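Local coordinates for protein NEQ263 (Nanoarchaeum equitans Kin4-M, PDB 5BN3) that probably binds ATP as a subunit of the NeqA-NeqB ATP synthase core complex, and belongs to the ATPase alpha/beta chains family, at residues Ala144-Arg149 / Ile384-Tyr389; Thr113-Ile118 / Ile314-Asp319; Ile73-Gly78 / Pro196-Tyr201. All coordinates share one frame; numbering follows the deposited sequence.

Contact 1 (Ala144-Arg149 / Ile384-Tyr389); sequences ALQIAR and IKQDYY
Both terminal nitrogens of R149, NH1 and NH2, donate to one acceptor, the carbonyl O of Y388. NH1 lies in the carbonyl plane, on a lone pair, 3.0 Å from O of Y388. NH2 reaches the same O of Y388 at 2.9 Å from above that plane. This oxygen is only 3° out of the guanidinium plane, so both N-H groups point at it within the plane and the paired bonds fix the rotation of the group. NH1 also donates to a water that bonds weakly to O of Y389. The same NH2 stands over the centre of the Y388 ring, giving a cation-pi contact with CZ of R149 4.7 Å from the ring centroid and the two planes 86° apart. One face of the guanidinium is covered near its rim by CD1 of Y389.

Q146 extends its chain from a CG anti to the backbone N (chi1 -175°), which brings NE2 to O of D387 at 3.2 Å in a weak bond. Its OE1 is taken by the hydroxyl of Y315. Outward from these bonds, CB of Q146 packs on CE1 of Y388, and CB of L145 meets OH of Y388, which also bonds weakly to E175 of helix 166-178. The contact docks the loop between helices 367-384 and 394-408 of the C-terminal helical domain onto helix 140-151 of the P-loop NTPase-type nucleotide-binding domain.

Contact 2 (Thr113-Ile118 / Ile314-Asp319); sequences TGISSI and IYPPID
I318 points its side chain at the start of helix 116-119, and its CD1 makes the closest approach of the contact, 3.4 Å from OG of S117. With CG1 anti to the carbonyl carbon (chi1 -67°) and chi2 at 180°, the I318 chain runs fully extended, carrying CD1 past S117 to CG1 of I118 at 3.7 Å. I318 meets I118 nearly perpendicularly, so the methyl end of I318 abuts the flank of I118, and their two CD1 atoms are 4.2 Å apart.

P316 makes the second group of contacts. Its CG is 3.8 Å from OG of S117 and 4.0 Å from CG2 of I115; the I115 and P316 side chains run antiparallel alongside each other. S117 is thus approached by both P316 and I318 through carbon atoms, and no hydrogen bond joins the two segments. The pairing is van der Waals contact, apolar between I115 and P316 and between I118 and I318, with the S117 hydroxyl lying against carbons. All five touching residues are buried.

A cis peptide bond precedes P316, and CB of P316 lies over the centre of the Y315 ring, 3.9 Å above its plane. On the other segment, I115 takes the N-cap position of the helix. Beyond the pair, I115 and I118 also pack on I147 of helix 140-151. The arrangement is a cis-proline loop, leading on to strand 324-325, packed against the N-terminal turn of helix 116-119 within the nucleotide-binding domain.

Contact 3 (Ile73-Gly78 / Pro196-Tyr201); sequences IFNGFG and PIEKIY
A single hydrogen bond joins the two segments: N of G76 donates to OE2 of E198 at 3.1 Å, with an N-H...O angle of 164°. The oxygen is met on its anti side, 23° out of the carboxylate plane. The extended E198 chain, CG anti to the backbone N (chi1 -179°), brings OE2 to the amide of G76.

The aromatic contact uses the same side chain. CG of E198 lies over one face of the F77 ring in a CH-pi contact, 4.1 Å from the centroid, while CB comes to 3.5 Å from CZ of F77. With alanine at this position the amide of G76 would probably lose this acceptor and the F77 face its CG cover.

Apolar packing completes the contact. CG2 of I197 sits at the F77 edge, and CD2 of Y201 is 4.0 Å from CD1 of F77. G76 packs so tightly on the helix that a CB there would clash with O of E198.

In the type I turn N75-G78, OD1 of N75 accepts from N of F77, an Asx turn, and from N of E79. The turn places the end of strand 73-75, parallel to strand 185-190, against the first turns of helix 196-215, whose other side packs on helix 228-241, while I197 and Y201 reach I30 of strand 28-35.

In the fold
Contacts 1 and 2 are neighbours, with centres 7 Å apart: N of Q386 meets O of Y315 at 2.8 Å, a probable hydrogen bond, and both pack around helix 140-151. Their chemistry differs with depth. Contact 2 is wholly buried and without a hydrogen bond across it, chiefly apolar, within the nucleotide-binding domain; contact 1, partly buried with exposed tyrosine and aspartate at its margin, relies on a paired arginine bond, and a weak glutamine one, to loop carbonyls where the C-terminal helical domain docks. Contact 3 lies about 32 Å from contact 2, centre to centre, on the opposite side of the chain's centre. Also partly buried, it combines one carboxylate-to-amide bond with aromatic packing near the N-terminal strands.

Contact 1 (Ala144-Arg149 / Ile384-Tyr389)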
loop_
_atom_site.group_PDB
_atom_site.type_symbol
_atom_site.label_atom_id
_atom_site.label_comp_id
_atom_site.label_asym_id
_atom_site.label_seq_id
_atom_site.Cartn_x
_atom_site.Cartn_y
_atom_site.Cartn_z
ATOM N N ALA B 144 17.939 12.425 27.313
ATOM C CA ALA B 144 16.945 13.180 28.073
ATOM C C ALA B 144 17.428 13.462 29.489
ATOM O O ALA B 144 17.213 14.551 30.022
ATOM C CB ALA B 144 15.644 12.421 28.118
ATOM N N LEU B 145 18.063 12.464 30.097
ATOM C CA LEU B 145 18.582 12.585 31.456
ATOM C C LEU B 145 19.743 13.568 31.536
ATOM O O LEU B 145 19.852 14.328 32.497
ATOM C CB LEU B 145 19.015 11.215 31.986
ATOM C CG LEU B 145 17.878 10.263 32.357
ATOM C CD1 LEU B 145 18.410 8.901 32.766
ATOM C CD2 LEU B 145 17.072 10.871 33.481
ATOM N N GLN B 146 20.611 13.551 30.530
ATOM C CA GLN B 146 21.734 14.483 30.488
ATOM C C GLN B 146 21.235 15.919 30.318
ATOM O O GLN B 146 21.805 16.855 30.880
ATOM C CB GLN B 146 22.717 14.107 29.368
ATOM C CG GLN B 146 23.974 14.973 29.344
ATOM C CD GLN B 146 25.028 14.470 28.374
ATOM O OE1 GLN B 146 24.805 13.509 27.640
ATOM N NE2 GLN B 146 26.188 15.121 28.373
ATOM N N ILE B 147 20.159 16.085 29.554
ATOM C CA ILE B 147 19.534 17.394 29.393
ATOM C C ILE B 147 18.901 17.846 30.708
ATOM O O ILE B 147 19.152 18.958 31.172
ATOM C CB ILE B 147 18.460 17.372 28.284
ATOM C CG1 ILE B 147 19.119 17.312 26.903
ATOM C CG2 ILE B 147 17.571 18.596 28.374
ATOM C CD1 ILE B 147 18.133 17.072 25.770
ATOM N N ALA B 148 18.090 16.977 31.304
ATOM C CA ALA B 148 17.413 17.286 32.562
ATOM C C ALA B 148 18.395 17.644 33.676
ATOM O O ALA B 148 18.122 18.523 34.497
ATOM C CB ALA B 148 16.537 16.121 32.983
ATOM N N ARG B 149 19.535 16.958 33.698
ATOM C CA ARG B 149 20.568 17.191 34.706
ATOM C C ARG B 149 21.087 18.628 34.676
ATOM O O ARG B 149 21.447 19.186 35.712
ATOM C CB ARG B 149 21.734 16.214 34.496
ATOM C CG ARG B 149 22.764 16.201 35.621
ATOM C CD ARG B 149 24.093 15.629 35.151
ATOM N NE ARG B 149 23.931 14.367 34.433
ATOM C CZ ARG B 149 24.707 13.976 33.426
ATOM N NH1 ARG B 149 25.703 14.749 33.017
ATOM N NH2 ARG B 149 24.485 12.817 32.826
ATOM N N ILE B 384 30.292 16.570 17.988
ATOM C CA ILE B 384 29.112 15.801 18.374
ATOM C C ILE B 384 29.435 14.807 19.487
ATOM O O ILE B 384 28.745 14.763 20.505
ATOM C CB ILE B 384 28.506 15.051 17.166
ATOM C CG1 ILE B 384 28.073 16.047 16.087
ATOM C CG2 ILE B 384 27.324 14.202 17.599
ATOM C CD1 ILE B 384 27.470 15.390 14.862
ATOM N N LYS B 385 30.484 14.011 19.286
ATOM C CA LYS B 385 30.903 13.021 20.276
ATOM C C LYS B 385 31.271 13.720 21.582
ATOM O O LYS B 385 32.065 14.664 21.594
ATOM C CB LYS B 385 32.085 12.198 19.749
ATOM C CG LYS B 385 32.479 11.016 20.635
ATOM C CD LYS B 385 33.626 10.210 20.026
ATOM C CE LYS B 385 34.084 9.086 20.950
ATOM N NZ LYS B 385 33.092 7.982 21.065
ATOM N N GLN B 386 30.674 13.255 22.675
ATOM C CA GLN B 386 30.796 13.911 23.971
ATOM C C GLN B 386 30.340 12.946 25.061
ATOM O O GLN B 386 29.387 12.192 24.863
ATOM C CB GLN B 386 29.939 15.182 23.984
ATOM C CG GLN B 386 29.819 15.869 25.333
ATOM C CD GLN B 386 28.916 17.084 25.286
ATOM O OE1 GLN B 386 28.664 17.648 24.217
ATOM N NE2 GLN B 386 28.419 17.494 26.445
ATOM N N ASP B 387 31.014 12.960 26.208
ATOM C CA ASP B 387 30.675 12.032 27.285
ATOM C C ASP B 387 29.325 12.349 27.934
ATOM O O ASP B 387 28.898 13.505 27.984
ATOM C CB ASP B 387 31.772 12.009 28.352
ATOM C CG ASP B 387 31.589 10.880 29.348
ATOM O OD1 ASP B 387 30.910 11.093 30.376
ATOM O OD2 ASP B 387 32.115 9.774 29.101
ATOM N N TYR B 388 28.665 11.305 28.427
ATOM C CA TYR B 388 27.383 11.423 29.115
ATOM C C TYR B 388 27.481 12.304 30.360
ATOM O O TYR B 388 26.495 12.913 30.782
ATOM C CB TYR B 388 26.889 10.018 29.479
ATOM C CG TYR B 388 25.633 9.965 30.318
ATOM C CD1 TYR B 388 24.454 10.547 29.882
ATOM C CD2 TYR B 388 25.620 9.295 31.532
ATOM C CE1 TYR B 388 23.303 10.485 30.646
ATOM C CE2 TYR B 388 24.475 9.226 32.299
ATOM C CZ TYR B 388 23.320 9.822 31.851
ATOM O OH TYR B 388 22.176 9.759 32.610
ATOM N N TYR B 389 28.675 12.378 30.939
ATOM C CA TYR B 389 28.888 13.174 32.145
ATOM C C TYR B 389 29.680 14.447 31.872
ATOM O O TYR B 389 30.156 15.102 32.800
ATOM C CB TYR B 389 29.583 12.334 33.218
ATOM C CG TYR B 389 28.737 11.188 33.709
ATOM C CD1 TYR B 389 27.557 11.425 34.394
ATOM C CD2 TYR B 389 29.117 9.874 33.489
ATOM C CE1 TYR B 389 26.779 10.387 34.842
ATOM C CE2 TYR B 389 28.343 8.825 33.940
ATOM C CZ TYR B 389 27.175 9.090 34.616
ATOM O OH TYR B 389 26.393 8.055 35.068
HETATM O O HOH W 1 27.614 16.977 33.518
#

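Contact 2 (Thr113-Ile118 / Ile314-Asp319)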
loop_
_atom_site.group_PDB
_atom_site.type_symbol
_atom_site.label_atom_id
_atom_site.label_comp_id
_atom_site.label_asym_id
_atom_site.label_seq_id
_atom_site.Cartn_x
_atom_site.Cartn_y
_atom_site.Cartn_z
ATOM N N THR B 113 22.242 23.219 27.742
ATOM C CA THR B 113 22.266 21.806 28.090
ATOM C C THR B 113 23.679 21.334 28.375
ATOM O O THR B 113 23.877 20.334 29.063
ATOM C CB THR B 113 21.677 20.942 26.955
ATOM O OG1 THR B 113 22.528 21.013 25.803
ATOM C CG2 THR B 113 20.290 21.430 26.584
ATOM N N GLY B 114 24.661 22.052 27.836
ATOM C CA GLY B 114 26.050 21.652 27.962
ATOM C C GLY B 114 26.441 20.664 26.882
ATOM O O GLY B 114 27.570 20.171 26.850
ATOM N N ILE B 115 25.493 20.378 25.995
ATOM C CA ILE B 115 25.705 19.448 24.893
ATOM C C ILE B 115 25.905 20.229 23.593
ATOM O O ILE B 115 24.992 20.913 23.131
ATOM C CB ILE B 115 24.499 18.493 24.760
ATOM C CG1 ILE B 115 24.257 17.762 26.088
ATOM C CG2 ILE B 115 24.719 17.498 23.634
ATOM C CD1 ILE B 115 22.901 17.086 26.184
ATOM N N SER B 116 27.096 20.121 23.008
ATOM C CA SER B 116 27.470 20.922 21.842
ATOM C C SER B 116 26.541 20.742 20.646
ATOM O O SER B 116 26.144 21.716 20.011
ATOM C CB SER B 116 28.905 20.604 21.419
ATOM O OG SER B 116 29.811 20.845 22.476
ATOM N N SER B 117 26.204 19.493 20.342
ATOM C CA SER B 117 25.347 19.181 19.202
ATOM C C SER B 117 23.951 19.788 19.331
ATOM O O SER B 117 23.230 19.918 18.340
ATOM C CB SER B 117 25.263 17.668 18.996
ATOM O OG SER B 117 24.850 17.005 20.176
ATOM N N ILE B 118 23.577 20.166 20.551
ATOM C CA ILE B 118 22.317 20.866 20.787
ATOM C C ILE B 118 22.523 22.380 20.901
ATOM O O ILE B 118 21.922 23.150 20.154
ATOM C CB ILE B 118 21.630 20.360 22.074
ATOM C CG1 ILE B 118 21.135 18.921 21.886
ATOM C CG2 ILE B 118 20.471 21.267 22.458
ATOM C CD1 ILE B 118 20.472 18.336 23.123
ATOM N N ILE B 314 29.302 6.990 18.288
ATOM C CA ILE B 314 29.146 8.400 18.630
ATOM C C ILE B 314 27.960 8.592 19.571
ATOM O O ILE B 314 26.817 8.328 19.193
ATOM C CB ILE B 314 28.918 9.276 17.378
ATOM C CG1 ILE B 314 30.051 9.086 16.364
ATOM C CG2 ILE B 314 28.780 10.743 17.770
ATOM C CD1 ILE B 314 31.414 9.484 16.875
ATOM N N TYR B 315 28.238 9.024 20.800
ATOM C CA TYR B 315 27.198 9.538 21.689
ATOM C C TYR B 315 27.470 11.015 21.953
ATOM O O TYR B 315 28.612 11.404 22.197
ATOM C CB TYR B 315 27.126 8.771 23.023
ATOM C CG TYR B 315 26.142 9.403 23.991
ATOM C CD1 TYR B 315 26.547 10.389 24.884
ATOM C CD2 TYR B 315 24.802 9.037 23.989
ATOM C CE1 TYR B 315 25.651 10.986 25.745
ATOM C CE2 TYR B 315 23.899 9.628 24.854
ATOM C CZ TYR B 315 24.329 10.600 25.730
ATOM O OH TYR B 315 23.432 11.191 26.592
ATOM N N PRO B 316 26.421 11.847 21.906
ATOM C CA PRO B 316 25.057 11.461 21.527
ATOM C C PRO B 316 24.889 11.439 20.014
ATOM O O PRO B 316 25.408 12.321 19.332
ATOM C CB PRO B 316 24.201 12.566 22.144
ATOM C CG PRO B 316 25.101 13.762 22.156
ATOM C CD PRO B 316 26.493 13.241 22.383
ATOM N N PRO B 317 24.163 10.439 19.491
ATOM C CA PRO B 317 24.070 10.235 18.042
ATOM C C PRO B 317 23.064 11.168 17.373
ATOM O O PRO B 317 22.151 10.698 16.690
ATOM C CB PRO B 317 23.602 8.784 17.935
ATOM C CG PRO B 317 22.757 8.592 19.160
ATOM C CD PRO B 317 23.391 9.431 20.243
ATOM N N ILE B 318 23.252 12.472 17.546
ATOM C CA ILE B 318 22.330 13.469 17.007
ATOM C C ILE B 318 22.621 13.843 15.551
ATOM O O ILE B 318 23.727 14.278 15.218
ATOM C CB ILE B 318 22.336 14.748 17.874
ATOM C CG1 ILE B 318 21.740 14.452 19.251
ATOM C CG2 ILE B 318 21.557 15.862 17.199
ATOM C CD1 ILE B 318 21.712 15.649 20.181
ATOM N N ASP B 319 21.619 13.670 14.693
ATOM C CA ASP B 319 21.691 14.120 13.305
ATOM C C ASP B 319 21.557 15.641 13.281
ATOM O O ASP B 319 20.475 16.178 13.522
ATOM C CB ASP B 319 20.571 13.463 12.484
ATOM C CG ASP B 319 20.719 13.687 10.984
ATOM O OD1 ASP B 319 21.064 14.811 10.556
ATOM O OD2 ASP B 319 20.473 12.727 10.221
#

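Contact 3 (Ile73-Gly78 / Pro196-Tyr201)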
loop_
_atom_site.group_PDB
_atom_site.type_symbol
_atom_site.label_atom_id
_atom_site.label_comp_id
_atom_site.label_asym_id
_atom_site.label_seq_id
_atom_site.Cartn_x
_atom_site.Cartn_y
_atom_site.Cartn_z
ATOM N N ILE B 73 6.050 9.566 43.840
ATOM C CA ILE B 73 5.846 8.726 42.664
ATOM C C ILE B 73 4.389 8.265 42.628
ATOM O O ILE B 73 3.856 7.780 43.629
ATOM C CB ILE B 73 6.771 7.495 42.685
ATOM C CG1 ILE B 73 8.237 7.939 42.730
ATOM C CG2 ILE B 73 6.532 6.622 41.465
ATOM C CD1 ILE B 73 9.224 6.791 42.781
ATOM N N PHE B 74 3.751 8.420 41.473
ATOM C CA PHE B 74 2.316 8.178 41.346
ATOM C C PHE B 74 2.024 7.335 40.110
ATOM O O PHE B 74 2.880 7.207 39.233
ATOM C CB PHE B 74 1.572 9.518 41.257
ATOM C CG PHE B 74 1.905 10.475 42.375
ATOM C CD1 PHE B 74 3.044 11.269 42.316
ATOM C CD2 PHE B 74 1.077 10.582 43.481
ATOM C CE1 PHE B 74 3.354 12.142 43.346
ATOM C CE2 PHE B 74 1.382 11.456 44.514
ATOM C CZ PHE B 74 2.521 12.234 44.445
ATOM N N ASN B 75 0.828 6.755 40.033
ATOM C CA ASN B 75 0.425 6.069 38.805
ATOM C C ASN B 75 -0.163 7.051 37.792
ATOM O O ASN B 75 -0.122 8.263 38.003
ATOM C CB ASN B 75 -0.531 4.894 39.075
ATOM C CG ASN B 75 -1.873 5.332 39.650
ATOM O OD1 ASN B 75 -2.202 6.518 39.686
ATOM N ND2 ASN B 75 -2.662 4.361 40.096
ATOM N N GLY B 76 -0.721 6.530 36.702
ATOM C CA GLY B 76 -1.265 7.379 35.657
ATOM C C GLY B 76 -2.483 8.183 36.072
ATOM O O GLY B 76 -2.838 9.163 35.415
ATOM N N PHE B 77 -3.130 7.771 37.159
ATOM C CA PHE B 77 -4.309 8.477 37.650
ATOM C C PHE B 77 -3.937 9.526 38.697
ATOM O O PHE B 77 -4.798 10.262 39.185
ATOM C CB PHE B 77 -5.319 7.487 38.233
ATOM C CG PHE B 77 -5.828 6.482 37.239
ATOM C CD1 PHE B 77 -6.674 6.871 36.211
ATOM C CD2 PHE B 77 -5.475 5.144 37.340
ATOM C CE1 PHE B 77 -7.150 5.947 35.295
ATOM C CE2 PHE B 77 -5.948 4.215 36.428
ATOM C CZ PHE B 77 -6.787 4.618 35.405
ATOM N N GLY B 78 -2.655 9.594 39.039
ATOM C CA GLY B 78 -2.190 10.536 40.042
ATOM C C GLY B 78 -2.293 9.988 41.454
ATOM O O GLY B 78 -2.116 10.722 42.430
ATOM N N PRO B 196 -5.723 1.060 28.942
ATOM C CA PRO B 196 -5.411 2.181 28.051
ATOM C C PRO B 196 -5.865 3.525 28.615
ATOM O O PRO B 196 -5.266 4.543 28.272
ATOM C CB PRO B 196 -6.184 1.845 26.766
ATOM C CG PRO B 196 -7.237 0.877 27.187
ATOM C CD PRO B 196 -6.632 0.089 28.311
ATOM N N ILE B 197 -6.895 3.533 29.458
ATOM C CA ILE B 197 -7.355 4.776 30.072
ATOM C C ILE B 197 -6.308 5.362 31.032
ATOM O O ILE B 197 -6.171 6.580 31.136
ATOM C CB ILE B 197 -8.733 4.606 30.776
ATOM C CG1 ILE B 197 -9.338 5.964 31.135
ATOM C CG2 ILE B 197 -8.613 3.749 32.024
ATOM C CD1 ILE B 197 -9.850 6.731 29.945
ATOM N N GLU B 198 -5.554 4.502 31.715
ATOM C CA GLU B 198 -4.499 4.986 32.603
ATOM C C GLU B 198 -3.344 5.570 31.794
ATOM O O GLU B 198 -2.718 6.553 32.199
ATOM C CB GLU B 198 -3.982 3.873 33.524
ATOM C CG GLU B 198 -2.894 4.363 34.478
ATOM C CD GLU B 198 -2.385 3.300 35.432
ATOM O OE1 GLU B 198 -2.993 2.210 35.518
ATOM O OE2 GLU B 198 -1.365 3.562 36.105
ATOM N N LYS B 199 -3.069 4.959 30.647
ATOM C CA LYS B 199 -1.982 5.411 29.787
ATOM C C LYS B 199 -2.232 6.810 29.226
ATOM O O LYS B 199 -1.335 7.648 29.227
ATOM C CB LYS B 199 -1.738 4.414 28.648
ATOM C CG LYS B 199 -1.091 3.100 29.087
ATOM C CD LYS B 199 -0.583 2.309 27.882
ATOM C CE LYS B 199 0.027 0.975 28.293
ATOM N NZ LYS B 199 -0.998 -0.070 28.556
ATOM N N ILE B 200 -3.446 7.067 28.749
ATOM C CA ILE B 200 -3.732 8.371 28.150
ATOM C C ILE B 200 -3.962 9.463 29.195
ATOM O O ILE B 200 -3.870 10.650 28.885
ATOM C CB ILE B 200 -4.911 8.334 27.145
ATOM C CG1 ILE B 200 -6.231 8.039 27.858
ATOM C CG2 ILE B 200 -4.640 7.327 26.029
ATOM C CD1 ILE B 200 -7.443 8.539 27.093
ATOM N N TYR B 201 -4.258 9.062 30.428
ATOM C CA TYR B 201 -4.403 10.016 31.527
ATOM C C TYR B 201 -3.055 10.428 32.117
ATOM O O TYR B 201 -2.938 11.489 32.726
ATOM C CB TYR B 201 -5.313 9.452 32.626
ATOM C CG TYR B 201 -6.790 9.643 32.364
ATOM C CD1 TYR B 201 -7.246 10.075 31.127
ATOM C CD2 TYR B 201 -7.725 9.414 33.363
ATOM C CE1 TYR B 201 -8.595 10.258 30.889
ATOM C CE2 TYR B 201 -9.076 9.597 33.134
ATOM C CZ TYR B 201 -9.504 10.020 31.897
ATOM O OH TYR B 201 -10.848 10.203 31.662
#